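Local coordinates for GH62 arabinofuranosidase (Podospora anserina, PDB 4N4B), which probably hydrolyses terminal alpha-L-arabinofuranoside residues, trimming side groups from xylan in plant biomass, at residues M150-I153 with I154-N157; L299-P302 with C303-R306. One frame throughout, in Å; residues are numbered along the deposited sequence. Where two conformers were deposited one is given.

Interaction 1. Residues M150-I153 with I154-N157; sequences MPKI and IEQN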
# COMPACT_ATOMS: atom_id res chain seq x y z
N MET A 150 14.74 8.89 12.80
CA MET A 150 13.77 7.92 13.31
C MET A 150 13.27 8.30 14.68
O MET A 150 14.10 8.51 15.62
CB MET A 150 14.47 6.51 13.37
CG MET A 150 13.44 5.49 13.90
SD MET A 150 14.21 3.85 14.15
CE MET A 150 14.30 3.39 12.45
N PRO A 151 11.96 8.40 14.89
CA PRO A 151 11.38 8.72 16.26
C PRO A 151 11.89 7.74 17.31
O PRO A 151 12.03 6.55 17.04
CB PRO A 151 9.91 8.56 16.04
CG PRO A 151 9.68 9.07 14.57
CD PRO A 151 10.89 8.50 13.85
N LYS A 152 12.12 8.29 18.51
CA LYS A 152 12.58 7.41 19.60
C LYS A 152 11.64 6.29 19.89
O LYS A 152 12.19 5.19 20.12
CB LYS A 152 12.79 8.29 20.84
CG LYS A 152 13.37 7.58 22.06
CD LYS A 152 14.73 6.96 21.74
CE LYS A 152 15.46 6.44 22.98
NZ LYS A 152 16.89 6.25 22.57
N ILE A 153 10.33 6.48 19.81
CA ILE A 153 9.38 5.43 20.06
C ILE A 153 9.56 4.25 19.10
O ILE A 153 9.42 3.07 19.45
CB ILE A 153 7.96 5.87 20.15
CG1 ILE A 153 7.08 4.81 20.80
CG2 ILE A 153 7.44 6.26 18.75
CD1 ILE A 153 5.71 5.33 21.15
N ILE A 154 9.93 4.53 17.83
CA ILE A 154 10.13 3.46 16.89
C ILE A 154 11.48 2.84 17.20
O ILE A 154 11.59 1.63 17.23
CB ILE A 154 10.08 4.06 15.43
CG1 ILE A 154 8.70 4.60 15.19
CG2 ILE A 154 10.39 2.94 14.42
CD1 ILE A 154 8.47 5.18 13.80
N GLU A 155 12.55 3.60 17.50
CA GLU A 155 13.85 2.99 17.86
C GLU A 155 13.65 2.06 19.07
O GLU A 155 14.32 1.01 19.11
CB GLU A 155 14.80 4.12 18.26
CG GLU A 155 16.25 3.89 18.40
CD GLU A 155 16.82 5.32 18.25
OE1 GLU A 155 16.38 6.21 19.04
OE2 GLU A 155 17.53 5.58 17.25
N GLN A 156 12.80 2.43 20.01
CA GLN A 156 12.66 1.64 21.26
C GLN A 156 11.93 0.33 20.99
O GLN A 156 12.07 -0.63 21.75
CB GLN A 156 11.95 2.46 22.25
CG GLN A 156 12.73 3.56 22.94
CD GLN A 156 11.76 4.50 23.72
OE1 GLN A 156 10.52 4.49 23.57
NE2 GLN A 156 12.36 5.38 24.49
N ASN A 157 11.14 0.22 19.88
CA ASN A 157 10.23 -0.88 19.72
C ASN A 157 10.54 -1.74 18.48
O ASN A 157 10.02 -2.85 18.31
CB ASN A 157 8.81 -0.44 19.63
CG ASN A 157 8.28 0.06 20.95
OD1 ASN A 157 8.21 1.29 21.26
ND2 ASN A 157 7.91 -0.90 21.78
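Lys152 lies against one face of the Gln156 amide, its CG standing above NE2 at 3.4 Å, and the two side chains cross at about a right angle. The Glu155 carboxylate is met at OE1 instead: Lys152 CD comes within 3.3 Å of OE1, while NZ approaches from above the carboxylate plane. That salt bridge, OE1 to Lys152 NZ, is long at 3.6 Å. A bend at chi2 of Lys152 (59°) swings the rest of its chain back so that one lysine serves both neighbours. Asn157 follows Gln156 and, like Ile153, lies against Ile205 of strand 204-208. All this decorates helix 152-157, the only helix of this five-bladed beta-propeller, in the link between strands 143-144 and 164-170 of successive blades. Pro151 is its N-cap. The carbonyl O of Pro151 takes the nearly straight bond from Glu155 N (3.0 Å, 166°) and a weak one from Ile154 N; one residue on, Gln156 N bonds to Lys152 O at 2.8 Å. Ile154 turns to the apolar side. With CG1 anti to the carbonyl carbon (chi1 -64°) and CG2 anti to the backbone N, it reaches two partners: CG2 meets the thioether of Met150, 3.9 Å from SD, and the side chain lies alongside the Pro151 ring, CD1 4.1 Å from Pro151 CD. Trp163, in a loop, and Tyr187 of strand 185-192 also touch Ile154. Cutting this residue back to an alanine is likely to open a gap beside the Pro151 ring and Trp163 and to leave the Met150 sulfur without its methyl neighbour. Ile153 crosses Ile154 at about a right angle, its CG2 lying 4.1 Å from Ile154 CG1.

Interaction 2. Residues L299-P302 with C303-R306; sequences LIDP and CNIR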
# COMPACT_ATOMS: atom_id res chain seq x y z
N LEU A 299 -10.75 8.09 0.12
CA LEU A 299 -12.04 7.51 0.06
C LEU A 299 -12.09 6.30 -0.89
O LEU A 299 -11.58 6.36 -2.04
CB LEU A 299 -13.07 8.58 -0.45
CG LEU A 299 -14.55 8.13 -0.51
CD1 LEU A 299 -15.14 7.76 0.77
CD2 LEU A 299 -15.46 9.23 -1.21
N ILE A 300 -12.80 5.25 -0.50
CA ILE A 300 -13.11 4.07 -1.36
C ILE A 300 -14.61 3.92 -1.58
O ILE A 300 -15.43 4.49 -0.81
CB ILE A 300 -12.49 2.80 -0.82
CG1 ILE A 300 -13.09 2.44 0.55
CG2 ILE A 300 -10.97 2.99 -0.84
CD1 ILE A 300 -12.74 1.05 1.01
N ASP A 301 -14.97 3.13 -2.59
CA ASP A 301 -16.36 2.74 -2.81
C ASP A 301 -16.55 1.28 -2.38
O ASP A 301 -16.13 0.36 -3.08
CB ASP A 301 -16.73 2.91 -4.28
CG ASP A 301 -18.12 2.38 -4.60
OD1 ASP A 301 -18.84 2.01 -3.65
OD2 ASP A 301 -18.49 2.35 -5.79
N PRO A 302 -17.18 1.09 -1.23
CA PRO A 302 -17.34 -0.20 -0.65
C PRO A 302 -18.24 -1.08 -1.52
O PRO A 302 -18.20 -2.32 -1.35
CB PRO A 302 -17.99 0.05 0.73
CG PRO A 302 -18.67 1.34 0.57
CD PRO A 302 -17.88 2.15 -0.41
N CYS A 303 -18.93 -0.54 -2.50
CA CYS A 303 -19.80 -1.38 -3.38
C CYS A 303 -19.08 -2.01 -4.56
O CYS A 303 -19.64 -2.86 -5.24
CB CYS A 303 -21.00 -0.54 -3.85
SG CYS A 303 -21.84 0.36 -2.45
N ASN A 304 -17.82 -1.56 -4.78
CA ASN A 304 -17.09 -1.98 -5.94
C ASN A 304 -15.58 -2.06 -5.65
O ASN A 304 -14.80 -1.42 -6.36
CB ASN A 304 -17.35 -0.99 -7.09
CG ASN A 304 -18.80 -1.01 -7.54
OD1 ASN A 304 -19.22 -1.92 -8.26
ND2 ASN A 304 -19.54 0.02 -7.13
N ILE A 305 -15.24 -2.81 -4.63
CA ILE A 305 -13.82 -2.96 -4.22
C ILE A 305 -13.04 -3.89 -5.17
O ILE A 305 -13.46 -5.02 -5.36
CB ILE A 305 -13.71 -3.40 -2.78
CG1 ILE A 305 -14.22 -2.34 -1.84
CG2 ILE A 305 -12.23 -3.72 -2.46
CD1 ILE A 305 -14.43 -2.78 -0.47
N ARG A 306 -11.94 -3.39 -5.72
CA ARG A 306 -10.96 -4.22 -6.37
C ARG A 306 -9.63 -3.81 -5.75
O ARG A 306 -9.39 -2.63 -5.38
CB ARG A 306 -10.94 -3.88 -7.86
CG ARG A 306 -12.26 -4.17 -8.64
CD ARG A 306 -13.15 -3.00 -8.66
NE ARG A 306 -12.63 -2.00 -9.59
CZ ARG A 306 -12.85 -0.69 -9.54
NH1 ARG A 306 -13.62 -0.10 -8.55
NH2 ARG A 306 -12.32 0.05 -10.48
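Asp301 reaches forward to Cys303 and Asn304 in a type I beta turn combined with an Asx turn, in the loop before strand 306-311 of the propeller. Three hydrogen bonds converge on this aspartate. Asn304 N closes the beta turn on Asp301 O (3.1 Å), and Cys303 N closes the Asx turn on OD1 of Asp301 (2.8 Å), approaching from above the carboxylate plane. With CG anti to the backbone N (chi1 174°), the carboxylate reaches both following residues: in one of the two Asn304 conformers, ND2 bonds to Asp301 OD2 at 2.9 Å, the amide turned 72° from the carboxylate. Covalently, the Cys303 SG is joined to Cys337 SG, which ties the turn to the C-terminal end of the modelled chain. The apolar contacts involve Ile305, Pro302 and Ile300. Ile305 CD1 sits 3.9 Å from Pro302 CA and, more loosely, meets Ile300 CD1, and both isoleucines also touch Ile288 of strand 286-288. Beyond the turn, Arg306 NH1 donates to Asn304 O at 2.8 Å, with that oxygen at the edge of the guanidinium and in its plane.

Interactions 1 and 2 lie on opposite sides of the chain's centre and do not touch: their centres are 34 Å apart and their nearest atoms about 24 Å. Both are local features of connections between propeller strands. Interaction 1 belongs to a link between blades, its centre 22 Å from that of the chain. Interaction 2, at 15 Å, sits between two neighbouring strands of the sheet that also takes in the N-terminal strand 28-30. It is the one nearer the heart of the propeller: the Ile300 side chain is about 13 Å from the bound calcium ion and about 12 Å from a bound buffer molecule, HEPES.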